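Local coordinates for protein aromatic-amino-acid transaminase TyrB (Burkholderia cenocepacia K56-2Valvano, PDB 4WD2) that probably catalyses the pyridoxal-phosphate-dependent transfer of the amino group between aromatic amino acids and 2-oxo acids, at residues Ala386-Asp390 with Ser391-Ile395; Asp398-Gly401 with Lys402-Ser406; Pro72-Met76 with Val77-Ala81; Lys300-Ala303 with Ala304-Thr308. One frame throughout, in Å; residues are numbered along the deposited sequence. Where two conformers were deposited one is given.

Interaction 1 (Ala386-Asp390 with Ser391-Ile395)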
ATOM      1  N   ALA A 386      -0.271  20.606  18.660  1.00 11.76           N
ATOM      2  CA  ALA A 386      -1.580  20.676  18.010  1.00 11.87           C
ATOM      3  C   ALA A 386      -2.704  20.188  18.933  1.00 12.51           C
ATOM      4  O   ALA A 386      -3.882  20.459  18.686  1.00 14.94           O
ATOM      5  CB  ALA A 386      -1.571  19.875  16.716  1.00 12.33           C
ATOM      6  N   GLY A 387      -2.340  19.481  19.997  1.00 10.81           N
ATOM      7  CA  GLY A 387      -3.313  19.026  20.980  1.00 11.17           C
ATOM      8  C   GLY A 387      -3.776  20.125  21.921  1.00 12.79           C
ATOM      9  O   GLY A 387      -4.716  19.943  22.703  1.00 12.49           O
ATOM     10  N   LEU A 388      -3.107  21.274  21.837  1.00 13.16           N
ATOM     11  CA  LEU A 388      -3.450  22.449  22.629  1.00 12.19           C
ATOM     12  C   LEU A 388      -4.547  23.284  21.977  1.00 12.30           C
ATOM     13  O   LEU A 388      -4.538  23.506  20.770  1.00  9.64           O
ATOM     14  CB  LEU A 388      -2.209  23.322  22.845  1.00 11.56           C
ATOM     15  CG  LEU A 388      -1.065  22.714  23.657  1.00 11.22           C
ATOM     16  CD1 LEU A 388       0.182  23.572  23.545  1.00 10.60           C
ATOM     17  CD2 LEU A 388      -1.483  22.578  25.108  1.00 12.31           C
ATOM     18  N   ASN A 389      -5.485  23.753  22.788  1.00 12.83           N
ATOM     19  CA  ASN A 389      -6.499  24.691  22.332  1.00 13.07           C
ATOM     20  C   ASN A 389      -6.863  25.605  23.489  1.00 12.99           C
ATOM     21  O   ASN A 389      -6.284  25.491  24.568  1.00 12.53           O
ATOM     22  CB  ASN A 389      -7.729  23.957  21.791  1.00 13.48           C
ATOM     23  CG  ASN A 389      -8.231  22.880  22.737  1.00 12.71           C
ATOM     24  OD1 ASN A 389      -8.607  23.170  23.867  1.00 14.14           O
ATOM     25  ND2 ASN A 389      -8.242  21.633  22.277  1.00 11.19           N
ATOM     26  N   ASP A 390      -7.817  26.508  23.281  1.00 14.57           N
ATOM     27  CA  ASP A 390      -8.179  27.452  24.334  1.00 15.41           C
ATOM     28  C   ASP A 390      -8.739  26.747  25.564  1.00 14.88           C
ATOM     29  O   ASP A 390      -8.670  27.277  26.667  1.00 13.70           O
ATOM     30  CB  ASP A 390      -9.186  28.478  23.816  1.00 17.12           C
ATOM     31  CG  ASP A 390      -8.538  29.549  22.970  1.00 20.19           C
ATOM     32  OD1 ASP A 390      -7.349  29.855  23.204  1.00 20.88           O
ATOM     33  OD2 ASP A 390      -9.214  30.081  22.069  1.00 21.86           O
ATOM     34  N   SER A 391      -9.282  25.547  25.377  1.00 15.00           N
ATOM     35  CA  SER A 391      -9.875  24.823  26.495  1.00 15.23           C
ATOM     36  C   SER A 391      -8.819  24.270  27.455  1.00 15.73           C
ATOM     37  O   SER A 391      -9.123  24.028  28.623  1.00 15.99           O
ATOM     38  CB  SER A 391     -10.755  23.674  25.997  1.00 15.90           C
ATOM     39  OG  SER A 391      -9.971  22.519  25.725  1.00 15.75           O
ATOM     40  N   ASN A 392      -7.586  24.074  26.986  1.00 13.97           N
ATOM     41  CA  ASN A 392      -6.594  23.407  27.831  1.00 14.20           C
ATOM     42  C   ASN A 392      -5.204  24.046  27.946  1.00 13.77           C
ATOM     43  O   ASN A 392      -4.396  23.606  28.767  1.00 14.92           O
ATOM     44  CB  ASN A 392      -6.424  21.953  27.362  1.00 14.83           C
ATOM     45  CG  ASN A 392      -5.885  21.844  25.940  1.00 14.60           C
ATOM     46  OD1 ASN A 392      -5.138  22.706  25.466  1.00 15.01           O
ATOM     47  ND2 ASN A 392      -6.263  20.770  25.254  1.00 13.82           N
ATOM     48  N   VAL A 393      -4.904  25.059  27.136  1.00 13.31           N
ATOM     49  CA  VAL A 393      -3.539  25.585  27.102  1.00 13.86           C
ATOM     50  C   VAL A 393      -3.150  26.229  28.444  1.00 14.02           C
ATOM     51  O   VAL A 393      -1.999  26.140  28.863  1.00 13.73           O
ATOM     52  CB  VAL A 393      -3.339  26.592  25.932  1.00 14.91           C
ATOM     53  CG1 VAL A 393      -4.176  27.846  26.121  1.00 15.61           C
ATOM     54  CG2 VAL A 393      -1.856  26.936  25.758  1.00 14.29           C
ATOM     55  N   GLY A 394      -4.109  26.840  29.130  1.00 13.72           N
ATOM     56  CA  GLY A 394      -3.849  27.377  30.452  1.00 15.72           C
ATOM     57  C   GLY A 394      -3.562  26.272  31.455  1.00 16.83           C
ATOM     58  O   GLY A 394      -2.641  26.386  32.264  1.00 18.35           O
ATOM     59  N   ILE A 395      -4.360  25.206  31.398  1.00 16.65           N
ATOM     60  CA  ILE A 395      -4.208  24.040  32.265  1.00 16.29           C
ATOM     61  C   ILE A 395      -2.830  23.411  32.082  1.00 15.03           C
ATOM     62  O   ILE A 395      -2.146  23.083  33.047  1.00 14.57           O
ATOM     63  CB  ILE A 395      -5.308  22.993  31.975  1.00 16.67           C
ATOM     64  CG1 ILE A 395      -6.651  23.462  32.541  1.00 16.91           C
ATOM     65  CG2 ILE A 395      -4.934  21.626  32.540  1.00 17.59           C
ATOM     66  CD1 ILE A 395      -7.815  22.575  32.150  1.00 17.89           C
TER
HETATM   67  O   HOH W   1      -6.908  27.920  28.396  1.00 15.74           O

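Interaction 2 (Asp398-Gly401 with Lys402-Ser406)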
ATOM      1  N   ASP A 398       0.135  25.777  33.272  1.00 15.67           N
ATOM      2  CA  ASP A 398       0.150  25.763  34.732  1.00 18.50           C
ATOM      3  C   ASP A 398       0.818  24.488  35.247  1.00 16.65           C
ATOM      4  O   ASP A 398       1.691  24.530  36.111  1.00 15.98           O
ATOM      5  CB  ASP A 398      -1.277  25.876  35.266  1.00 22.08           C
ATOM      6  CG  ASP A 398      -1.329  26.122  36.756  1.00 26.62           C
ATOM      7  OD1 ASP A 398      -0.825  27.177  37.201  1.00 28.03           O
ATOM      8  OD2 ASP A 398      -1.894  25.275  37.478  1.00 27.80           O
ATOM      9  N   ALA A 399       0.393  23.357  34.695  1.00 15.89           N
ATOM     10  CA  ALA A 399       0.935  22.048  35.043  1.00 15.67           C
ATOM     11  C   ALA A 399       2.452  21.969  34.828  1.00 14.82           C
ATOM     12  O   ALA A 399       3.203  21.669  35.752  1.00 14.62           O
ATOM     13  CB  ALA A 399       0.218  20.953  34.231  1.00 14.05           C
ATOM     14  N   ILE A 400       2.894  22.243  33.605  1.00 14.98           N
ATOM     15  CA  ILE A 400       4.310  22.172  33.258  1.00 14.65           C
ATOM     16  C   ILE A 400       5.134  23.196  34.045  1.00 15.78           C
ATOM     17  O   ILE A 400       6.238  22.896  34.506  1.00 15.46           O
ATOM     18  CB  ILE A 400       4.517  22.377  31.741  1.00 14.17           C
ATOM     19  CG1 ILE A 400       3.910  21.207  30.966  1.00 13.85           C
ATOM     20  CG2 ILE A 400       5.992  22.510  31.394  1.00 14.03           C
ATOM     21  CD1 ILE A 400       4.104  21.316  29.475  1.00 13.63           C
ATOM     22  N   GLY A 401       4.585  24.398  34.213  1.00 16.61           N
ATOM     23  CA  GLY A 401       5.230  25.426  35.011  1.00 16.56           C
ATOM     24  C   GLY A 401       5.488  24.972  36.436  1.00 17.72           C
ATOM     25  O   GLY A 401       6.580  25.162  36.964  1.00 18.61           O
ATOM     26  N   LYS A 402       4.483  24.362  37.061  1.00 18.12           N
ATOM     27  CA  LYS A 402       4.631  23.846  38.422  1.00 17.30           C
ATOM     28  C   LYS A 402       5.654  22.716  38.490  1.00 16.55           C
ATOM     29  O   LYS A 402       6.478  22.682  39.399  1.00 16.04           O
ATOM     30  CB  LYS A 402       3.287  23.359  38.965  1.00 17.25           C
ATOM     31  CG  LYS A 402       2.328  24.476  39.328  1.00 17.17           C
ATOM     32  CD  LYS A 402       0.993  23.921  39.775  1.00 18.19           C
ATOM     33  CE  LYS A 402       0.007  25.029  40.092  1.00 19.75           C
ATOM     34  NZ  LYS A 402      -1.388  24.508  40.172  1.00 21.87           N
ATOM     35  N   VAL A 403       5.606  21.797  37.527  1.00 16.54           N
ATOM     36  CA  VAL A 403       6.539  20.672  37.522  1.00 17.57           C
ATOM     37  C   VAL A 403       7.981  21.152  37.324  1.00 18.83           C
ATOM     38  O   VAL A 403       8.888  20.721  38.041  1.00 21.24           O
ATOM     39  CB  VAL A 403       6.173  19.634  36.434  1.00 15.30           C
ATOM     40  CG1 VAL A 403       7.251  18.572  36.325  1.00 12.42           C
ATOM     41  CG2 VAL A 403       4.832  18.985  36.754  1.00 14.17           C
ATOM     42  N   LEU A 404       8.191  22.057  36.374  1.00 17.68           N
ATOM     43  CA  LEU A 404       9.525  22.607  36.143  1.00 18.89           C
ATOM     44  C   LEU A 404      10.041  23.387  37.358  1.00 18.70           C
ATOM     45  O   LEU A 404      11.196  23.241  37.752  1.00 19.17           O
ATOM     46  CB  LEU A 404       9.536  23.516  34.908  1.00 19.93           C
ATOM     47  CG  LEU A 404       9.495  22.897  33.505  1.00 19.30           C
ATOM     48  CD1 LEU A 404       9.446  23.986  32.449  1.00 19.26           C
ATOM     49  CD2 LEU A 404      10.694  21.993  33.274  1.00 20.51           C
ATOM     50  N   LYS A 405       9.183  24.217  37.942  1.00 18.44           N
ATOM     51  CA  LYS A 405       9.574  25.053  39.075  1.00 20.32           C
ATOM     52  C   LYS A 405       9.961  24.227  40.293  1.00 22.05           C
ATOM     53  O   LYS A 405      10.932  24.535  40.982  1.00 23.19           O
ATOM     54  CB  LYS A 405       8.439  26.010  39.446  1.00 20.20           C
ATOM     55  CG  LYS A 405       8.741  26.893  40.642  1.00 21.71           C
ATOM     56  CD  LYS A 405       9.884  27.857  40.353  1.00 23.44           C
ATOM     57  CE  LYS A 405      10.189  28.708  41.565  1.00 25.17           C
ATOM     58  NZ  LYS A 405      11.181  29.783  41.270  1.00 26.70           N
ATOM     59  N   SER A 406       9.197  23.169  40.546  1.00 22.74           N
ATOM     60  CA  SER A 406       9.426  22.299  41.699  0.55 24.71           C
ATOM     61  C   SER A 406      10.775  21.591  41.616  1.00 26.41           C
ATOM     62  O   SER A 406      11.251  21.023  42.596  1.00 26.71           O
ATOM     63  CB  SER A 406       8.303  21.270  41.816  0.55 23.81           C
ATOM     64  OG  SER A 406       7.055  21.905  42.028  0.55 23.47           O
TER

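Interaction 3 (Pro72-Met76 with Val77-Ala81)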
ATOM      1  N   PRO A  72     -10.902   1.108 -12.627  1.00 15.38           N
ATOM      2  CA  PRO A  72      -9.836   0.262 -13.166  1.00 15.33           C
ATOM      3  C   PRO A  72      -8.516   0.463 -12.432  1.00 13.54           C
ATOM      4  O   PRO A  72      -8.370   1.429 -11.674  1.00 11.12           O
ATOM      5  CB  PRO A  72      -9.723   0.729 -14.621  1.00 15.11           C
ATOM      6  CG  PRO A  72     -10.122   2.167 -14.559  1.00 16.31           C
ATOM      7  CD  PRO A  72     -11.238   2.213 -13.544  1.00 16.54           C
ATOM      8  N   TYR A  73      -7.574  -0.450 -12.650  1.00 13.15           N
ATOM      9  CA  TYR A  73      -6.237  -0.305 -12.095  1.00 13.42           C
ATOM     10  C   TYR A  73      -5.610   0.991 -12.578  1.00 14.68           C
ATOM     11  O   TYR A  73      -5.698   1.330 -13.763  1.00 10.52           O
ATOM     12  CB  TYR A  73      -5.331  -1.479 -12.491  1.00 13.10           C
ATOM     13  CG  TYR A  73      -5.679  -2.824 -11.892  1.00 13.08           C
ATOM     14  CD1 TYR A  73      -5.491  -3.073 -10.541  1.00 10.45           C
ATOM     15  CD2 TYR A  73      -6.153  -3.861 -12.690  1.00 11.02           C
ATOM     16  CE1 TYR A  73      -5.790  -4.300  -9.994  1.00 10.78           C
ATOM     17  CE2 TYR A  73      -6.452  -5.100 -12.149  1.00 11.34           C
ATOM     18  CZ  TYR A  73      -6.270  -5.309 -10.800  1.00 11.71           C
ATOM     19  OH  TYR A  73      -6.561  -6.525 -10.249  1.00 11.67           O
ATOM     20  N   LEU A  74      -4.988   1.710 -11.654  1.00 14.68           N
ATOM     21  CA  LEU A  74      -4.138   2.843 -11.989  1.00 13.38           C
ATOM     22  C   LEU A  74      -2.796   2.311 -12.480  1.00 12.47           C
ATOM     23  O   LEU A  74      -2.489   1.137 -12.262  1.00 11.30           O
ATOM     24  CB  LEU A  74      -3.944   3.760 -10.772  1.00 13.22           C
ATOM     25  CG  LEU A  74      -5.152   4.485 -10.162  1.00 14.44           C
ATOM     26  CD1 LEU A  74      -4.711   5.380  -9.009  1.00  9.41           C
ATOM     27  CD2 LEU A  74      -5.887   5.301 -11.211  1.00 14.74           C
ATOM     28  N   PRO A  75      -1.993   3.167 -13.148  1.00 12.30           N
ATOM     29  CA  PRO A  75      -0.598   2.818 -13.444  1.00 11.02           C
ATOM     30  C   PRO A  75       0.185   2.531 -12.164  1.00 10.93           C
ATOM     31  O   PRO A  75      -0.210   3.009 -11.106  1.00 10.61           O
ATOM     32  CB  PRO A  75      -0.057   4.073 -14.132  1.00 11.13           C
ATOM     33  CG  PRO A  75      -1.254   4.756 -14.681  1.00 11.01           C
ATOM     34  CD  PRO A  75      -2.364   4.476 -13.720  1.00 12.39           C
ATOM     35  N   MET A  76       1.274   1.777 -12.259  1.00 10.61           N
ATOM     36  CA  MET A  76       2.130   1.515 -11.098  1.00 11.59           C
ATOM     37  C   MET A  76       2.526   2.802 -10.377  1.00 12.25           C
ATOM     38  O   MET A  76       2.569   2.844  -9.151  1.00 11.23           O
ATOM     39  CB  MET A  76       3.389   0.746 -11.520  1.00 11.60           C
ATOM     40  CG  MET A  76       3.119  -0.706 -11.916  1.00 11.83           C
ATOM     41  SD  MET A  76       4.596  -1.584 -12.484  1.00 21.26           S
ATOM     42  CE  MET A  76       4.864  -0.784 -14.063  1.00 34.58           C
ATOM     43  N   VAL A  77       2.792   3.859 -11.141  1.00 13.02           N
ATOM     44  CA  VAL A  77       3.212   5.135 -10.558  1.00 12.70           C
ATOM     45  C   VAL A  77       2.028   5.978 -10.099  1.00 12.61           C
ATOM     46  O   VAL A  77       2.207   7.062  -9.566  1.00 13.58           O
ATOM     47  CB  VAL A  77       4.054   5.960 -11.554  1.00 12.13           C
ATOM     48  CG1 VAL A  77       5.360   5.250 -11.844  1.00 12.24           C
ATOM     49  CG2 VAL A  77       3.272   6.201 -12.838  1.00 11.84           C
ATOM     50  N   GLY A  78       0.815   5.479 -10.307  1.00 13.87           N
ATOM     51  CA  GLY A  78      -0.375   6.197  -9.889  1.00 11.18           C
ATOM     52  C   GLY A  78      -0.939   7.156 -10.918  1.00 10.72           C
ATOM     53  O   GLY A  78      -0.544   7.159 -12.086  1.00 10.10           O
ATOM     54  N   LEU A  79      -1.877   7.978 -10.461  1.00 11.77           N
ATOM     55  CA  LEU A  79      -2.595   8.926 -11.309  1.00 14.89           C
ATOM     56  C   LEU A  79      -1.688  10.038 -11.848  1.00 15.52           C
ATOM     57  O   LEU A  79      -1.001  10.712 -11.079  1.00 14.19           O
ATOM     58  CB  LEU A  79      -3.757   9.529 -10.513  1.00 17.85           C
ATOM     59  CG  LEU A  79      -4.949  10.138 -11.248  1.00 21.11           C
ATOM     60  CD1 LEU A  79      -5.679   9.064 -12.037  1.00 21.02           C
ATOM     61  CD2 LEU A  79      -5.891  10.818 -10.249  1.00 22.48           C
ATOM     62  N   ALA A  80      -1.706  10.235 -13.166  1.00 14.11           N
ATOM     63  CA  ALA A  80      -0.831  11.203 -13.820  1.00 14.24           C
ATOM     64  C   ALA A  80      -1.064  12.626 -13.329  1.00 12.81           C
ATOM     65  O   ALA A  80      -0.110  13.372 -13.105  1.00 11.50           O
ATOM     66  CB  ALA A  80      -1.006  11.138 -15.334  1.00 16.45           C
ATOM     67  N   ALA A  81      -2.332  13.002 -13.179  1.00 12.08           N
ATOM     68  CA  ALA A  81      -2.693  14.335 -12.713  1.00 13.58           C
ATOM     69  C   ALA A  81      -2.225  14.563 -11.276  1.00 13.61           C
ATOM     70  O   ALA A  81      -1.757  15.652 -10.936  1.00 15.06           O
ATOM     71  CB  ALA A  81      -4.196  14.550 -12.826  1.00 15.45           C
TER

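Interaction 4 (Lys300-Ala303 with Ala304-Thr308)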
ATOM      1  N   LYS A 300      -7.639  10.988  -6.117  1.00 13.33           N
ATOM      2  CA  LYS A 300      -8.618  11.804  -6.832  1.00 13.84           C
ATOM      3  C   LYS A 300      -8.976  13.046  -6.032  1.00 11.89           C
ATOM      4  O   LYS A 300      -9.093  14.130  -6.593  1.00 12.22           O
ATOM      5  CB  LYS A 300      -9.889  11.004  -7.136  1.00 17.27           C
ATOM      6  CG  LYS A 300      -9.766  10.007  -8.279  1.00 22.10           C
ATOM      7  CD  LYS A 300      -9.590  10.685  -9.636  1.00 26.01           C
ATOM      8  CE  LYS A 300      -9.944   9.730 -10.772  1.00 29.24           C
ATOM      9  NZ  LYS A 300      -9.523  10.235 -12.116  1.00 30.08           N
ATOM     10  N   VAL A 301      -9.154  12.882  -4.721  1.00 10.59           N
ATOM     11  CA  VAL A 301      -9.483  14.003  -3.842  1.00 10.72           C
ATOM     12  C   VAL A 301      -8.354  15.022  -3.834  1.00 11.89           C
ATOM     13  O   VAL A 301      -8.581  16.218  -4.037  1.00 13.65           O
ATOM     14  CB  VAL A 301      -9.758  13.544  -2.384  1.00 12.15           C
ATOM     15  CG1 VAL A 301      -9.859  14.749  -1.456  1.00 13.57           C
ATOM     16  CG2 VAL A 301     -11.027  12.710  -2.308  1.00 11.91           C
ATOM     17  N   VAL A 302      -7.136  14.545  -3.599  1.00 10.21           N
ATOM     18  CA  VAL A 302      -5.974  15.421  -3.564  1.00  9.96           C
ATOM     19  C   VAL A 302      -5.759  16.113  -4.911  1.00  9.38           C
ATOM     20  O   VAL A 302      -5.537  17.324  -4.959  1.00  8.97           O
ATOM     21  CB  VAL A 302      -4.701  14.645  -3.161  1.00  9.90           C
ATOM     22  CG1 VAL A 302      -3.454  15.478  -3.432  1.00  7.47           C
ATOM     23  CG2 VAL A 302      -4.776  14.230  -1.691  1.00  9.78           C
ATOM     24  N   ALA A 303      -5.833  15.355  -6.001  1.00  9.81           N
ATOM     25  CA  ALA A 303      -5.657  15.932  -7.333  1.00 10.41           C
ATOM     26  C   ALA A 303      -6.735  16.977  -7.644  1.00 11.81           C
ATOM     27  O   ALA A 303      -6.457  17.999  -8.273  1.00 12.62           O
ATOM     28  CB  ALA A 303      -5.657  14.840  -8.391  1.00 11.51           C
ATOM     29  N   ALA A 304      -7.960  16.721  -7.199  1.00 11.34           N
ATOM     30  CA  ALA A 304      -9.053  17.660  -7.413  1.00 12.56           C
ATOM     31  C   ALA A 304      -8.834  18.948  -6.625  1.00 11.20           C
ATOM     32  O   ALA A 304      -9.119  20.035  -7.115  1.00 11.56           O
ATOM     33  CB  ALA A 304     -10.390  17.022  -7.039  1.00 13.32           C
ATOM     34  N   VAL A 305      -8.322  18.831  -5.402  1.00 11.08           N
ATOM     35  CA  VAL A 305      -8.087  20.010  -4.578  1.00 10.69           C
ATOM     36  C   VAL A 305      -6.936  20.841  -5.138  1.00 10.38           C
ATOM     37  O   VAL A 305      -7.071  22.048  -5.334  1.00 10.74           O
ATOM     38  CB  VAL A 305      -7.790  19.627  -3.114  1.00  9.78           C
ATOM     39  CG1 VAL A 305      -7.263  20.826  -2.359  1.00 10.35           C
ATOM     40  CG2 VAL A 305      -9.045  19.080  -2.439  1.00 10.20           C
ATOM     41  N   LEU A 306      -5.810  20.194  -5.420  1.00  9.96           N
ATOM     42  CA  LEU A 306      -4.633  20.907  -5.913  1.00 10.95           C
ATOM     43  C   LEU A 306      -4.823  21.498  -7.314  1.00 12.29           C
ATOM     44  O   LEU A 306      -4.252  22.539  -7.625  1.00 13.08           O
ATOM     45  CB  LEU A 306      -3.415  19.980  -5.918  1.00 11.52           C
ATOM     46  CG  LEU A 306      -2.914  19.480  -4.565  1.00 11.38           C
ATOM     47  CD1 LEU A 306      -1.756  18.531  -4.769  1.00 10.97           C
ATOM     48  CD2 LEU A 306      -2.508  20.654  -3.672  1.00 12.31           C
ATOM     49  N   GLY A 307      -5.622  20.838  -8.148  1.00 13.30           N
ATOM     50  CA  GLY A 307      -5.779  21.240  -9.538  1.00 14.05           C
ATOM     51  C   GLY A 307      -6.981  22.113  -9.858  1.00 15.98           C
ATOM     52  O   GLY A 307      -7.143  22.570 -10.989  1.00 17.45           O
ATOM     53  N   THR A 308      -7.834  22.340  -8.868  1.00 15.08           N
ATOM     54  CA  THR A 308      -8.979  23.230  -9.025  1.00 15.44           C
ATOM     55  C   THR A 308      -8.725  24.522  -8.246  1.00 16.07           C
ATOM     56  O   THR A 308      -8.754  24.513  -7.014  1.00 15.21           O
ATOM     57  CB  THR A 308     -10.282  22.577  -8.525  1.00 14.60           C
ATOM     58  OG1 THR A 308     -10.402  21.255  -9.068  1.00 14.29           O
ATOM     59  CG2 THR A 308     -11.498  23.417  -8.918  1.00 13.82           C
TER

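Interaction 1 (Ala386-Asp390 with Ser391-Ile395)
The backbone folds back at Asn389, whose carbonyl O takes Asn392 N at 3.1 Å and Val393 N at 2.9 Å. The second bond runs nearly along the C=O axis, whereas the first comes from above the carbonyl plane. The Asn392 amide packs into the bend and is used at both ends. Its OD1 accepts Asn389 N at 2.9 Å, and its ND2 donates to Gly387 O at 3.1 Å, within the plane of that carbonyl. CG of Asn392 sits between its own N and carbonyl carbon (chi1 63°), which turns the amide back over the preceding residues and stacks it on the amide of Asn389, the two planes 22° apart. Asn389 OD1 also receives a weak bond from Ser391 N, as in an Asx turn; its 2.4 Å approach to Ser391 OG is too short to be trusted. Asp390 forms a salt bridge with Arg328 of helix 309-338, and a water joins Asp390 O to Gly394 N. Leu388 CD2 lies 4.4 Å from Val393 CG2, in loose apolar contact. Asn392 holds the N-cap position without a side-chain capping bond, its amide serving the loop that links strand 382-384 to the C-terminal helix 393-405 of this class I and II aminotransferase.

Interaction 2 (Asp398-Gly401 with Lys402-Ser406)
Lys402 and Asp398 meet one helical turn apart on the outer side of helix 393-405, and Lys402 is the residue most covered here. Its chain leaves CB with CG beside the backbone N (chi1 -73°) and then runs fully extended, back along the helix toward Asp398. The methylenes pass close to the Asp398 carbonyl, CG standing 3.3 Å from Asp398 O. At the far end Lys402 NZ reaches Asp398 OD2 at 2.8 Å in a salt bridge, on the syn side of the carboxylate and 24° out of its plane. With CG anti to N (chi1 -170°), the Asp398 carboxylate comes to the Lys402 ammonium.

This is the i to i+4 salt bridge of an alpha helix, and the backbone repeats the same spacing: Lys402 N donates to Asp398 O, and Val403 N to Ala399 O. Gly401, with no side chain, takes part through its carbonyl, which accepts Lys405 N at 2.9 Å and has Lys405 CB packed against it. On another face Ile400 and Leu404 lie side by side and point the same way, Ile400 CG2 touching Leu404 CD1 at 3.9 Å. Leu404 N binds Ile400 O at 2.8 Å, joining the same two residues through the backbone as well. Ile400 rests on Leu369 of helix 363-371, which Val403 also touches along with Gln365, while Leu404 meets Leu361.

Interaction 3 (Pro72-Met76 with Val77-Ala81)
Leu74 and Leu79 flank a tight turn and touch through their branch ends, the side chains crossing at a slant with Leu74 CD2 3.9 Å from Leu79 CD1. The two reach this meeting differently: Leu74 carries CG beside its backbone N, whereas Leu79 has CG anti to N, and its chi1 of -158° and chi2 of 64° together carry CD1 to Leu74. Next to them the Pro75 ring points at the returning chain. Its CB, CG and CD are nearly equidistant from Gly78 O, with CG at 3.6 Å, the ring lying against that carbonyl. Further round, Pro75 CB meets Val77 CG2 at 4.2 Å, a looser touch. Met76 and Val77, the two middle residues of the turn, both direct their CB bonds away from the opposing segment.

Pro75 to Gly78 is a type I beta turn closed by Gly78 N to Pro75 O at 2.8 Å, the donor standing well above the carbonyl plane. Gly78 then takes a positive phi (89°), which lets the chain leave the turn toward helix 80-91, with Leu79 at its N-cap position.

Upstream, Tyr73 crosses to the second subunit: its hydroxyl is hydrogen-bonded to the pyridoxal-phosphate-bearing lysine there, and its ring meets Tyr259 of that subunit edge-to-face. Within its own chain the turn touches both helix 273-288, through Met76 and Val77, and strand 103-108, where Gln107 OE1 accepts Leu79 N, Leu74 packs on Gln107 and Val77 on Leu106.

Interaction 4 (Lys300-Ala303 with Ala304-Thr308)
Val302 and Leu306 lie side by side along one face of helix 297-307, pointing the same way, with Val302 CG1 3.7 Å from Leu306 CD1. Val302 places CG1 anti to its N (chi1 167°), beside the carbonyl carbon, where it meets Leu306 CD1. Leu306 answers with CG beside its own N, which also brings CG to 3.4 Å from Val302 O. That carbonyl is taken by Leu306 N at 2.9 Å, in a nearly straight bond that fixes the offset between the two side chains.

The same i to i+4 bonding runs through the neighbours, from Ala304 N to Lys300 O and from Val305 N to Val301 O. The small CB of Ala304 sits 3.2 Å from Lys300 O, and Val305 CG2 packs at 3.3 Å against Val301 O. At the far end Gly307 N closes on Ala303 O at 3.0 Å. Just beyond, Thr308 OG1 donates to Ala304 O at 2.6 Å, within the carbonyl plane, while Thr308 N adds a weak bond to the same oxygen. Thr308 is also the N-cap position of helix 309-338, though its side chain makes no capping bond, and Arg312 of that helix binds Leu306 O.

Around these residues, Val301 and Val305 pack on helix 55-65, Val302 and Leu306 on helix 80-91, and Val305 and Leu306 on Trp315 of helix 309-338, so helix 297-307 is wedged among three others.

Overall arrangement
All four contacts are local, but they divide into two neighbourhoods. Interactions 1 and 2 share helix 393-405, the first at its entry and the second along its later turns, with centres about 16 Å apart. Interactions 3 and 4 lie about 15 Å apart between centres and touch, Leu79 CD2 meeting Lys300 CD at 3.8 Å. Interaction 3 is a surface turn that reaches the second subunit; the others are partly buried. Their chemistry follows: amide and backbone bonds at the helix entry in interaction 1, a peripheral salt bridge in interaction 2, leucine and proline packing round a turn in interaction 3, and aliphatic packing among helices in interaction 4.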